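Local structure of FdhC (Acinetobacter nosocomialis, 5KTC) at residues A[61-66]-A[79-84]; A[92-97]-A[128-133]; A[142-147]-A[158-163]. The protein is a sugar N-acyltransferase of the GNAT superfamily that transfers a 3-hydroxybutanoyl group from coenzyme A to a dTDP-linked 3-amino-3,6-dideoxy-D-galactose. One frame throughout, in Å; residues are numbered along the deposited sequence.

Contact 1. Residues A[61-66]-A[79-84]; sequences GEEYYF and TVRLYD. With FUH ([[(2~{R},3~{S},5~{R})-5-[5-methyl-2,4-bis(oxidanylidene)pyrimidin-1-yl]-3-oxidanyl-oxolan-2-yl]methoxy-oxidanyl-phosphoryl] [(2~{R},3~{R},4~{S},5~{R},6~{R})-6-methyl-3,5-bis(oxidanyl)-4-[[(3~{R})-3-oxidanylbutanoyl]amino]oxan-2-yl] hydrogen phosphate), chain C.
Tyr-64 and Leu-82 form a hydrogen-bonded pair of the antiparallel beta hairpin made by strands 63-70 and 75-86, part of the central sheet of the GNAT fold. Each backbone N of this pair reaches the other's O, Leu-82 N to Tyr-64 O at 2.8 Å, and Phe-66 with Val-80 repeats the exchange. Between these pairs Tyr-65 faces Arg-81, and their side chains rise on the face that receives the nucleotide-sugar product. Arg-81 CD lies over one face of the Tyr-65 ring, toward its rim. The arginine bends about its CG-CD bond (chi3 62°), and this turns the guanidinium toward Glu-63 and the product. NH1 makes a nearly straight salt bridge to Glu-63 OE1 (2.9 Å, 174°), in the guanidinium plane but well above that of the carboxylate. NH2 donates to a phosphate oxygen, FUH O10, and NE to Ser-96 OG, so all three nitrogens are engaged. Glu-63 OE2 has its own partners, Arg-57 and a water that also joins Glu-62 O to Asp-84 N. Arg-81 NH2 sits 3.7 Å above the centre of the Tyr-83 ring, and the Tyr-83 hydroxyl shares a hydrogen bond with the sugar oxygen FUH O5, in which either may donate. At the thymine end Thr-79 OG1 bonds Ser-96 O and accepts a hydrogen bond from a water that also donates to Tyr-65 OH; that hydroxyl in turn donates to the thymine carbonyl oxygen FUH O15 at 2.6 Å.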
# COMPACT_ATOMS: atom_id res chain seq x y z
N GLY A 61 6.03 15.61 6.49
CA GLY A 61 6.10 15.14 5.09
C GLY A 61 7.00 13.95 4.81
O GLY A 61 7.39 13.76 3.67
N GLU A 62 7.33 13.16 5.82
CA GLU A 62 8.31 12.08 5.68
C GLU A 62 7.71 10.66 5.55
O GLU A 62 8.45 9.70 5.29
CB GLU A 62 9.28 12.13 6.85
CG GLU A 62 10.12 13.40 6.89
CD GLU A 62 10.80 13.63 8.24
OE1 GLU A 62 10.57 12.88 9.24
OE2 GLU A 62 11.58 14.61 8.29
N GLU A 63 6.41 10.52 5.77
CA GLU A 63 5.79 9.18 5.89
C GLU A 63 4.30 9.31 5.93
O GLU A 63 3.80 10.19 6.64
CB GLU A 63 6.25 8.46 7.16
CG GLU A 63 5.97 6.97 7.21
CD GLU A 63 6.80 6.22 8.24
OE1 GLU A 63 6.30 5.29 8.90
OE2 GLU A 63 8.01 6.49 8.32
N TYR A 64 3.58 8.45 5.20
CA TYR A 64 2.15 8.40 5.17
C TYR A 64 1.69 6.98 5.30
O TYR A 64 2.06 6.13 4.48
CB TYR A 64 1.63 9.00 3.87
CG TYR A 64 2.05 10.43 3.72
CD1 TYR A 64 1.45 11.45 4.48
CD2 TYR A 64 3.10 10.79 2.89
CE1 TYR A 64 1.89 12.76 4.38
CE2 TYR A 64 3.52 12.13 2.78
CZ TYR A 64 2.92 13.10 3.54
OH TYR A 64 3.32 14.43 3.46
N TYR A 65 0.90 6.71 6.31
CA TYR A 65 0.48 5.37 6.72
C TYR A 65 -1.03 5.35 6.76
O TYR A 65 -1.61 6.27 7.33
CB TYR A 65 1.01 5.11 8.11
CG TYR A 65 0.94 3.76 8.70
CD1 TYR A 65 0.65 2.63 7.98
CD2 TYR A 65 1.22 3.61 10.05
CE1 TYR A 65 0.65 1.37 8.58
CE2 TYR A 65 1.23 2.36 10.67
CZ TYR A 65 0.94 1.24 9.93
OH TYR A 65 0.92 -0.06 10.54
N PHE A 66 -1.64 4.37 6.11
CA PHE A 66 -3.08 4.31 5.90
C PHE A 66 -3.72 3.01 6.39
O PHE A 66 -3.13 1.95 6.31
CB PHE A 66 -3.43 4.43 4.40
CG PHE A 66 -2.92 5.70 3.75
CD1 PHE A 66 -1.65 5.77 3.27
CD2 PHE A 66 -3.75 6.78 3.59
CE1 PHE A 66 -1.14 6.90 2.69
CE2 PHE A 66 -3.28 7.95 3.02
CZ PHE A 66 -1.96 8.02 2.55
N THR A 79 -3.71 -2.47 6.00
CA THR A 79 -2.82 -1.38 6.14
C THR A 79 -1.98 -1.20 4.91
O THR A 79 -1.75 -2.15 4.14
CB THR A 79 -1.85 -1.53 7.33
OG1 THR A 79 -1.04 -2.71 7.18
CG2 THR A 79 -2.63 -1.57 8.57
N VAL A 80 -1.46 0.02 4.73
CA VAL A 80 -0.40 0.21 3.73
C VAL A 80 0.33 1.47 4.03
O VAL A 80 -0.25 2.39 4.63
CB VAL A 80 -0.95 0.17 2.26
CG1 VAL A 80 -1.78 1.42 1.96
CG2 VAL A 80 0.18 -0.03 1.26
N ARG A 81 1.58 1.52 3.63
CA ARG A 81 2.47 2.69 4.02
C ARG A 81 3.41 3.12 2.93
O ARG A 81 3.98 2.28 2.24
CB ARG A 81 3.28 2.28 5.24
CG ARG A 81 4.02 3.37 6.00
CD ARG A 81 4.43 2.91 7.42
NE ARG A 81 5.35 1.79 7.35
CZ ARG A 81 6.66 1.71 7.64
NH1 ARG A 81 7.39 2.68 8.18
NH2 ARG A 81 7.25 0.55 7.41
N LEU A 82 3.59 4.44 2.82
CA LEU A 82 4.61 5.09 2.04
C LEU A 82 5.63 5.71 2.96
O LEU A 82 5.27 6.39 3.91
CB LEU A 82 4.08 6.21 1.17
CG LEU A 82 3.21 5.74 0.02
CD1 LEU A 82 1.88 5.18 0.51
CD2 LEU A 82 3.00 6.92 -0.88
N TYR A 83 6.90 5.43 2.72
CA TYR A 83 7.95 5.76 3.70
C TYR A 83 9.33 5.82 3.00
O TYR A 83 9.51 5.42 1.82
CB TYR A 83 7.87 4.72 4.89
CG TYR A 83 8.28 3.28 4.54
CD1 TYR A 83 7.44 2.45 3.83
CD2 TYR A 83 9.54 2.73 4.97
CE1 TYR A 83 7.81 1.15 3.53
CE2 TYR A 83 9.90 1.42 4.71
CZ TYR A 83 9.06 0.62 3.96
OH TYR A 83 9.35 -0.71 3.70
N ASP A 84 10.32 6.37 3.72
CA ASP A 84 11.72 6.32 3.34
C ASP A 84 11.97 6.97 1.99
O ASP A 84 12.28 6.30 1.00
CB ASP A 84 12.21 4.87 3.34
CG ASP A 84 13.74 4.73 3.28
OD1 ASP A 84 14.44 5.74 3.48
OD2 ASP A 84 14.20 3.58 3.08
O1 FUH C . 5.02 -4.70 2.25
C1 FUH C . 6.07 -4.74 1.63
C2 FUH C . 6.17 -4.39 0.18
C3 FUH C . 4.86 -4.55 -0.54
O2 FUH C . 4.73 -5.88 -1.10
C4 FUH C . 4.78 -3.60 -1.71
N1 FUH C . 7.28 -5.08 2.24
C5 FUH C . 7.38 -5.11 3.70
C6 FUH C . 8.12 -6.37 4.18
O3 FUH C . 9.34 -6.38 3.57
C7 FUH C . 8.43 -6.37 5.66
C8 FUH C . 9.42 -7.47 6.11
O4 FUH C . 9.01 -5.12 6.05
C9 FUH C . 8.11 -3.87 4.19
O5 FUH C . 7.35 -2.68 3.95
C10 FUH C . 8.29 -3.94 5.65
O6 FUH C . 6.99 -3.95 6.23
P1 FUH C . 6.77 -3.72 7.77
O7 FUH C . 6.98 -4.95 8.57
O8 FUH C . 5.32 -3.25 7.85
O9 FUH C . 7.55 -2.43 8.28
P2 FUH C . 9.06 -2.21 8.75
O10 FUH C . 9.59 -1.04 7.99
O11 FUH C . 9.80 -3.51 8.49
O12 FUH C . 8.79 -1.88 10.27
C11 FUH C . 9.75 -1.13 11.01
C12 FUH C . 9.64 -1.53 12.46
C13 FUH C . 9.58 -3.06 12.68
O13 FUH C . 10.24 -3.46 13.89
C14 FUH C . 8.11 -3.37 12.89
C15 FUH C . 7.63 -2.09 13.54
O14 FUH C . 8.44 -1.00 13.03
N2 FUH C . 6.26 -1.66 13.23
C16 FUH C . 5.91 -1.28 11.96
C17 FUH C . 4.62 -0.81 11.70
C18 FUH C . 4.19 -0.37 10.32
C19 FUH C . 3.70 -0.78 12.80
O15 FUH C . 2.51 -0.31 12.61
N3 FUH C . 4.07 -1.16 14.03
C20 FUH C . 5.34 -1.54 14.23
O16 FUH C . 5.69 -1.93 15.44
O HOH W 1 9.64 7.45 6.28
O HOH W 2 0.86 -2.70 9.40

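Contact 2. Residues A[92-97]-A[128-133]; sequences FCWGSW and SHFEVM. With FUH ([[(2~{R},3~{S},5~{R})-5-[5-methyl-2,4-bis(oxidanylidene)pyrimidin-1-yl]-3-oxidanyl-oxolan-2-yl]methoxy-oxidanyl-phosphoryl] [(2~{R},3~{R},4~{S},5~{R},6~{R})-6-methyl-3,5-bis(oxidanyl)-4-[[(3~{R})-3-oxidanylbutanoyl]amino]oxan-2-yl] hydrogen phosphate), chain C.
Phe-92 and Ser-128 open the tight end of this parallel pair. Ser-128 OG stands 3.2 Å above one face of the Phe-92 ring, toward its rim, and Ser-128 CB makes a CH-pi contact with the same ring. Alongside, His-129 N donates to Phe-92 O at 2.8 Å, whereas the next bond, Trp-94 N to His-129 O, is already weak at 3.3 Å. Trp-94 and Phe-130 run alongside each other in the same direction, ring planes oblique at 61°; Trp-94 NE1 lies 3.5 Å from Phe-130 CD1, its N-H spent on Tyr-116. On the other face of the sheet, Cys-93 SG only grazes His-129 CB, at 4.1 Å, and both residues are partly exposed. Past Trp-94 the strands diverge, their axes 38° apart. A water bridges them, donating to Trp-94 O and accepting from Glu-131 N. The product's methyl C4 sits 3.4 Å over the centre of the Trp-94 ring, while FUH N1 donates to Glu-131 O. From strand 91-99, Ser-96 N donates to FUH O5 and Trp-97 O bonds coenzyme A N4P. Joined by a beta-alpha-beta crossover, the splayed parallel strands form the V-shaped opening that receives the pantetheine arm in GNAT enzymes.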
# COMPACT_ATOMS: atom_id res chain seq x y z
N PHE A 92 10.13 6.97 -3.41
CA PHE A 92 9.47 6.60 -2.16
C PHE A 92 9.48 5.10 -2.06
O PHE A 92 9.46 4.45 -3.06
CB PHE A 92 8.02 7.14 -2.03
CG PHE A 92 7.03 6.51 -2.96
CD1 PHE A 92 6.90 6.92 -4.29
CD2 PHE A 92 6.18 5.51 -2.51
CE1 PHE A 92 5.99 6.33 -5.15
CE2 PHE A 92 5.27 4.92 -3.38
CZ PHE A 92 5.16 5.36 -4.68
N CYS A 93 9.55 4.58 -0.84
CA CYS A 93 9.26 3.17 -0.59
C CYS A 93 7.77 2.97 -0.21
O CYS A 93 7.12 3.86 0.33
CB CYS A 93 10.14 2.60 0.53
SG CYS A 93 11.94 2.75 0.13
N TRP A 94 7.26 1.76 -0.45
CA TRP A 94 5.98 1.39 0.11
C TRP A 94 6.00 -0.06 0.56
O TRP A 94 6.87 -0.87 0.19
CB TRP A 94 4.81 1.67 -0.84
CG TRP A 94 4.56 0.77 -1.99
CD1 TRP A 94 5.20 0.75 -3.19
CD2 TRP A 94 3.50 -0.21 -2.08
NE1 TRP A 94 4.61 -0.19 -4.02
CE2 TRP A 94 3.54 -0.75 -3.38
CE3 TRP A 94 2.51 -0.64 -1.20
CZ2 TRP A 94 2.62 -1.74 -3.81
CZ3 TRP A 94 1.57 -1.61 -1.64
CH2 TRP A 94 1.65 -2.15 -2.93
N GLY A 95 5.04 -0.35 1.39
CA GLY A 95 4.97 -1.64 2.05
C GLY A 95 4.06 -1.59 3.25
O GLY A 95 2.99 -0.94 3.21
N SER A 96 4.44 -2.29 4.32
CA SER A 96 3.51 -2.58 5.40
C SER A 96 2.11 -3.00 4.90
O SER A 96 1.07 -2.56 5.43
CB SER A 96 3.41 -1.46 6.44
OG SER A 96 4.67 -1.00 6.91
N TRP A 97 2.11 -3.83 3.87
CA TRP A 97 0.93 -3.98 3.01
C TRP A 97 0.28 -5.27 3.46
O TRP A 97 0.83 -6.38 3.23
CB TRP A 97 1.34 -4.10 1.59
CG TRP A 97 0.21 -4.11 0.60
CD1 TRP A 97 -0.97 -3.46 0.67
CD2 TRP A 97 0.23 -4.80 -0.66
NE1 TRP A 97 -1.70 -3.70 -0.49
CE2 TRP A 97 -0.97 -4.50 -1.32
CE3 TRP A 97 1.16 -5.64 -1.28
CZ2 TRP A 97 -1.30 -5.03 -2.55
CZ3 TRP A 97 0.85 -6.18 -2.54
CH2 TRP A 97 -0.38 -5.84 -3.17
N SER A 128 9.34 4.33 -7.34
CA SER A 128 8.92 3.68 -6.11
C SER A 128 9.88 2.53 -5.92
O SER A 128 10.24 1.91 -6.88
CB SER A 128 7.50 3.17 -6.19
OG SER A 128 7.14 2.76 -4.91
N HIS A 129 10.32 2.31 -4.68
CA HIS A 129 11.16 1.14 -4.35
C HIS A 129 10.42 0.30 -3.33
O HIS A 129 9.77 0.82 -2.45
CB HIS A 129 12.48 1.59 -3.72
CG HIS A 129 13.32 2.46 -4.61
ND1 HIS A 129 14.49 3.02 -4.15
CD2 HIS A 129 13.17 2.90 -5.90
CE1 HIS A 129 15.04 3.73 -5.13
NE2 HIS A 129 14.27 3.68 -6.19
N PHE A 130 10.54 -1.03 -3.42
CA PHE A 130 10.06 -1.91 -2.34
C PHE A 130 10.72 -3.29 -2.45
O PHE A 130 11.38 -3.61 -3.44
CB PHE A 130 8.52 -2.06 -2.37
CG PHE A 130 8.00 -2.54 -3.69
CD1 PHE A 130 7.71 -1.63 -4.69
CD2 PHE A 130 7.86 -3.92 -3.97
CE1 PHE A 130 7.23 -2.07 -5.93
CE2 PHE A 130 7.39 -4.36 -5.20
CZ PHE A 130 7.07 -3.44 -6.17
N GLU A 131 10.51 -4.11 -1.42
CA GLU A 131 11.03 -5.46 -1.41
C GLU A 131 9.98 -6.47 -0.95
O GLU A 131 9.02 -6.10 -0.29
CB GLU A 131 12.25 -5.54 -0.50
CG GLU A 131 12.06 -5.22 0.95
CD GLU A 131 12.40 -3.83 1.38
OE1 GLU A 131 11.81 -3.34 2.36
OE2 GLU A 131 13.26 -3.20 0.78
N VAL A 132 10.19 -7.74 -1.31
CA VAL A 132 9.27 -8.82 -1.02
C VAL A 132 10.12 -10.03 -0.64
O VAL A 132 11.10 -10.34 -1.32
CB VAL A 132 8.49 -9.18 -2.26
CG1 VAL A 132 7.52 -10.32 -2.02
CG2 VAL A 132 7.76 -7.95 -2.83
N MET A 133 9.79 -10.68 0.47
CA MET A 133 10.59 -11.84 0.88
C MET A 133 10.55 -12.97 -0.10
O MET A 133 9.54 -13.27 -0.65
CB MET A 133 10.17 -12.36 2.26
CG MET A 133 10.74 -11.51 3.41
SD MET A 133 10.55 -12.31 5.02
CE MET A 133 11.89 -13.52 5.01
O1 FUH C . 5.02 -4.70 2.25
C1 FUH C . 6.07 -4.74 1.63
C2 FUH C . 6.17 -4.39 0.18
C3 FUH C . 4.86 -4.55 -0.54
O2 FUH C . 4.73 -5.88 -1.10
C4 FUH C . 4.78 -3.60 -1.71
N1 FUH C . 7.28 -5.08 2.24
C5 FUH C . 7.38 -5.11 3.70
C6 FUH C . 8.12 -6.37 4.18
O3 FUH C . 9.34 -6.38 3.57
C7 FUH C . 8.43 -6.37 5.66
C8 FUH C . 9.42 -7.47 6.11
O4 FUH C . 9.01 -5.12 6.05
C9 FUH C . 8.11 -3.87 4.19
O5 FUH C . 7.35 -2.68 3.95
C10 FUH C . 8.29 -3.94 5.65
O6 FUH C . 6.99 -3.95 6.23
P1 FUH C . 6.77 -3.72 7.77
O7 FUH C . 6.98 -4.95 8.57
O8 FUH C . 5.32 -3.25 7.85
O9 FUH C . 7.55 -2.43 8.28
P2 FUH C . 9.06 -2.21 8.75
O10 FUH C . 9.59 -1.04 7.99
O11 FUH C . 9.80 -3.51 8.49
O12 FUH C . 8.79 -1.88 10.27
C11 FUH C . 9.75 -1.13 11.01
C12 FUH C . 9.64 -1.53 12.46
C13 FUH C . 9.58 -3.06 12.68
O13 FUH C . 10.24 -3.46 13.89
C14 FUH C . 8.11 -3.37 12.89
C15 FUH C . 7.63 -2.09 13.54
O14 FUH C . 8.44 -1.00 13.03
N2 FUH C . 6.26 -1.66 13.23
C16 FUH C . 5.91 -1.28 11.96
C17 FUH C . 4.62 -0.81 11.70
C18 FUH C . 4.19 -0.37 10.32
C19 FUH C . 3.70 -0.78 12.80
O15 FUH C . 2.51 -0.31 12.61
N3 FUH C . 4.07 -1.16 14.03
C20 FUH C . 5.34 -1.54 14.23
O16 FUH C . 5.69 -1.93 15.44
O HOH W 3 9.23 -2.67 0.89

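Contact 3. Residues A[142-147]-A[158-163]; sequences FHLKMG and IYYIFP. With COA (coenzyme A), chain D.
Leu-144, Met-146 and Gly-147, at the C-terminal end of helix 137-146, pack on the side chains of strand 157-163 where the helix lies against the GNAT sheet; no hydrogen bond crosses between the segments. Phe-142, at the start, turns from the strand toward coenzyme A, its CD2 3.5 Å from the adenine nitrogen N7A, and meets Trp-97 edge-to-face. His-143 shows its ring to Phe-130 of the neighbouring strand, and its NE2 is hydrogen-bonded to the hydroxyl O2 on the acyl chain of the sugar-nucleotide product (FUH). Leu-144 crosses Tyr-160 at about a right angle, bringing its CD2 branch to the ring edge, 4.0 Å from CE2. The Tyr-160 hydroxyl is tied to His-140, one turn back on the helix. Lys-145 lies along the cofactor side, with CG 3.6 Å from the exocyclic amine N6A. Met-146 crosses Phe-162 at roughly a right angle: CG stands 4.0 Å from CE2, and the extended chain (chi1 -169°, chi2 168°) carries SD to an oblique Met-aromatic position 5.5 Å from the ring centroid. Phe-162 also stacks on Tyr-116, so it touches both helix 137-146 and helix 107-122. Gly-147 ends the helix in a Schellman motif, its N bonded to His-143 O and weakly to Leu-144 O. Here the strand meets backbone: CE2 of Phe-162 presents the ring edge to Met-146 O at 3.4 Å, an oxygen already bonded to Asn-170.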
# COMPACT_ATOMS: atom_id res chain seq x y z
N PHE A 142 2.27 -10.85 -8.23
CA PHE A 142 1.47 -9.65 -8.28
C PHE A 142 2.21 -8.45 -8.82
O PHE A 142 1.72 -7.77 -9.68
CB PHE A 142 0.96 -9.29 -6.84
CG PHE A 142 0.11 -8.06 -6.79
CD1 PHE A 142 0.67 -6.78 -6.69
CD2 PHE A 142 -1.29 -8.17 -6.83
CE1 PHE A 142 -0.15 -5.66 -6.65
CE2 PHE A 142 -2.09 -7.06 -6.79
CZ PHE A 142 -1.53 -5.79 -6.70
N HIS A 143 3.32 -8.13 -8.17
CA HIS A 143 4.14 -6.97 -8.56
C HIS A 143 4.70 -7.07 -9.99
O HIS A 143 4.61 -6.10 -10.76
CB HIS A 143 5.29 -6.71 -7.57
CG HIS A 143 4.82 -6.29 -6.21
ND1 HIS A 143 4.04 -5.18 -6.02
CD2 HIS A 143 5.01 -6.84 -4.99
CE1 HIS A 143 3.80 -5.04 -4.72
NE2 HIS A 143 4.37 -6.04 -4.08
N LEU A 144 5.17 -8.25 -10.37
CA LEU A 144 5.64 -8.45 -11.78
C LEU A 144 4.51 -8.24 -12.74
O LEU A 144 4.66 -7.54 -13.73
CB LEU A 144 6.27 -9.82 -12.01
CG LEU A 144 7.58 -9.99 -11.25
CD1 LEU A 144 8.05 -11.43 -10.93
CD2 LEU A 144 8.68 -9.19 -11.91
N LYS A 145 3.36 -8.79 -12.45
CA LYS A 145 2.22 -8.58 -13.30
C LYS A 145 1.87 -7.11 -13.48
O LYS A 145 1.56 -6.65 -14.58
CB LYS A 145 0.99 -9.34 -12.79
CG LYS A 145 -0.25 -9.32 -13.73
CD LYS A 145 -1.27 -10.38 -13.28
CE LYS A 145 -2.61 -10.36 -14.05
NZ LYS A 145 -2.43 -10.42 -15.53
N MET A 146 1.84 -6.35 -12.40
CA MET A 146 1.49 -4.92 -12.51
C MET A 146 2.60 -4.08 -13.19
O MET A 146 2.37 -2.95 -13.58
CB MET A 146 1.21 -4.34 -11.11
CG MET A 146 0.59 -2.96 -11.09
SD MET A 146 -0.01 -2.54 -9.43
CE MET A 146 -1.51 -3.50 -9.33
N GLY A 147 3.83 -4.61 -13.25
CA GLY A 147 4.93 -3.93 -14.00
C GLY A 147 6.15 -3.50 -13.24
O GLY A 147 6.97 -2.70 -13.75
N ILE A 158 13.73 -10.08 -2.66
CA ILE A 158 13.86 -9.52 -3.96
C ILE A 158 13.48 -8.04 -3.87
O ILE A 158 12.52 -7.68 -3.17
CB ILE A 158 13.11 -10.29 -4.99
CG1 ILE A 158 13.70 -11.71 -5.06
CG2 ILE A 158 13.21 -9.60 -6.38
CD1 ILE A 158 12.79 -12.66 -5.78
N TYR A 159 14.31 -7.19 -4.51
CA TYR A 159 14.17 -5.73 -4.47
C TYR A 159 13.62 -5.28 -5.81
O TYR A 159 14.07 -5.75 -6.89
CB TYR A 159 15.53 -5.08 -4.24
CG TYR A 159 16.01 -5.41 -2.91
CD1 TYR A 159 15.57 -4.69 -1.82
CD2 TYR A 159 16.82 -6.53 -2.69
CE1 TYR A 159 15.90 -5.04 -0.56
CE2 TYR A 159 17.20 -6.88 -1.42
CZ TYR A 159 16.76 -6.16 -0.37
OH TYR A 159 17.06 -6.45 0.95
N TYR A 160 12.62 -4.40 -5.76
CA TYR A 160 11.94 -3.95 -6.95
C TYR A 160 11.94 -2.45 -7.03
O TYR A 160 12.00 -1.77 -6.02
CB TYR A 160 10.46 -4.41 -6.93
CG TYR A 160 10.27 -5.90 -7.01
CD1 TYR A 160 10.21 -6.69 -5.87
CD2 TYR A 160 10.12 -6.51 -8.24
CE1 TYR A 160 10.08 -8.07 -5.98
CE2 TYR A 160 9.92 -7.87 -8.34
CZ TYR A 160 9.90 -8.64 -7.20
OH TYR A 160 9.73 -9.98 -7.36
N ILE A 161 11.75 -1.96 -8.25
CA ILE A 161 11.33 -0.59 -8.46
C ILE A 161 10.10 -0.54 -9.40
O ILE A 161 9.87 -1.42 -10.23
CB ILE A 161 12.39 0.40 -8.98
CG1 ILE A 161 12.61 0.25 -10.43
CG2 ILE A 161 13.70 0.31 -8.22
CD1 ILE A 161 13.08 -1.09 -10.82
N PHE A 162 9.34 0.53 -9.26
CA PHE A 162 8.10 0.69 -10.07
C PHE A 162 8.16 2.13 -10.61
O PHE A 162 8.26 3.07 -9.86
CB PHE A 162 6.86 0.36 -9.23
CG PHE A 162 5.60 0.29 -10.04
CD1 PHE A 162 4.93 1.43 -10.40
CD2 PHE A 162 5.13 -0.93 -10.49
CE1 PHE A 162 3.83 1.39 -11.24
CE2 PHE A 162 4.02 -0.97 -11.32
CZ PHE A 162 3.37 0.19 -11.68
N PRO A 163 8.28 2.30 -11.92
CA PRO A 163 8.49 3.65 -12.44
C PRO A 163 7.17 4.39 -12.63
O PRO A 163 6.15 3.75 -12.92
CB PRO A 163 9.13 3.38 -13.82
CG PRO A 163 8.54 2.13 -14.22
CD PRO A 163 8.40 1.29 -12.95
N1A COA D . -4.86 -7.67 -12.74
C2A COA D . -6.07 -8.24 -12.49
N3A COA D . -6.31 -8.97 -11.40
C4A COA D . -5.36 -9.07 -10.48
C5A COA D . -4.04 -8.43 -10.66
C6A COA D . -3.83 -7.71 -11.89
N6A COA D . -2.67 -7.11 -12.16
N7A COA D . -3.31 -8.70 -9.59
C8A COA D . -4.08 -9.46 -8.78
N9A COA D . -5.31 -9.68 -9.32
C1B COA D . -6.43 -10.44 -8.72
C2B COA D . -5.90 -11.74 -8.11
O2B COA D . -5.82 -12.82 -9.06
C3B COA D . -6.86 -11.97 -7.00
O3B COA D . -8.06 -12.49 -7.57
P3B COA D . -8.46 -14.04 -7.35
O7A COA D . -9.43 -13.93 -6.17
O8A COA D . -9.09 -14.17 -8.71
O9A COA D . -7.19 -14.80 -7.07
C4B COA D . -7.15 -10.57 -6.49
O4B COA D . -6.98 -9.70 -7.62
C5B COA D . -6.33 -10.19 -5.28
O5B COA D . -4.95 -10.30 -5.56
P1A COA D . -4.05 -11.27 -4.71
O1A COA D . -2.70 -11.36 -5.39
O2A COA D . -4.75 -12.49 -4.19
O3A COA D . -3.65 -10.44 -3.37
P2A COA D . -4.05 -10.61 -1.88
O4A COA D . -5.52 -10.43 -1.62
O5A COA D . -3.43 -11.85 -1.26
O6A COA D . -3.35 -9.34 -1.21
CBP COA D . -1.42 -8.99 0.24
CCP COA D . -1.93 -9.29 -1.18
CDP COA D . 0.08 -9.01 0.17
CEP COA D . -1.90 -7.62 0.70
CAP COA D . -1.96 -10.08 1.20
OAP COA D . -1.71 -11.36 0.54
C9P COA D . -1.39 -10.02 2.56
O9P COA D . -1.76 -9.28 3.49
N8P COA D . -0.36 -10.88 2.74
C7P COA D . 0.32 -10.93 3.98
C6P COA D . 1.18 -9.75 4.33
C5P COA D . 2.30 -9.62 3.33
O5P COA D . 2.99 -10.62 3.07
N4P COA D . 2.45 -8.45 2.75
C3P COA D . 3.41 -8.23 1.66
C2P COA D . 4.86 -8.12 2.17
S1P COA D . 5.99 -8.13 0.73

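Following the chain, contact 1 closes the 63-70/75-86 hairpin, contact 2 closes the crossover through helix 107-122, and contact 3 closes the short excursion through strand 149-153. The three loops come in series; none nests in or crosses another. All reach one mixed sheet, where strands 75-86 and 91-99 are neighbours and join contacts 1 and 2, notably through Tyr-83 O to Cys-93 N at 2.8 Å. Strands 127-133 and 157-163 join contacts 2 and 3 likewise, with Phe-130 O to Tyr-160 N at 2.7 Å. Contacts 1 and 3 do not touch. All three contacts reach the product, and contacts 2 and 3 also touch coenzyme A.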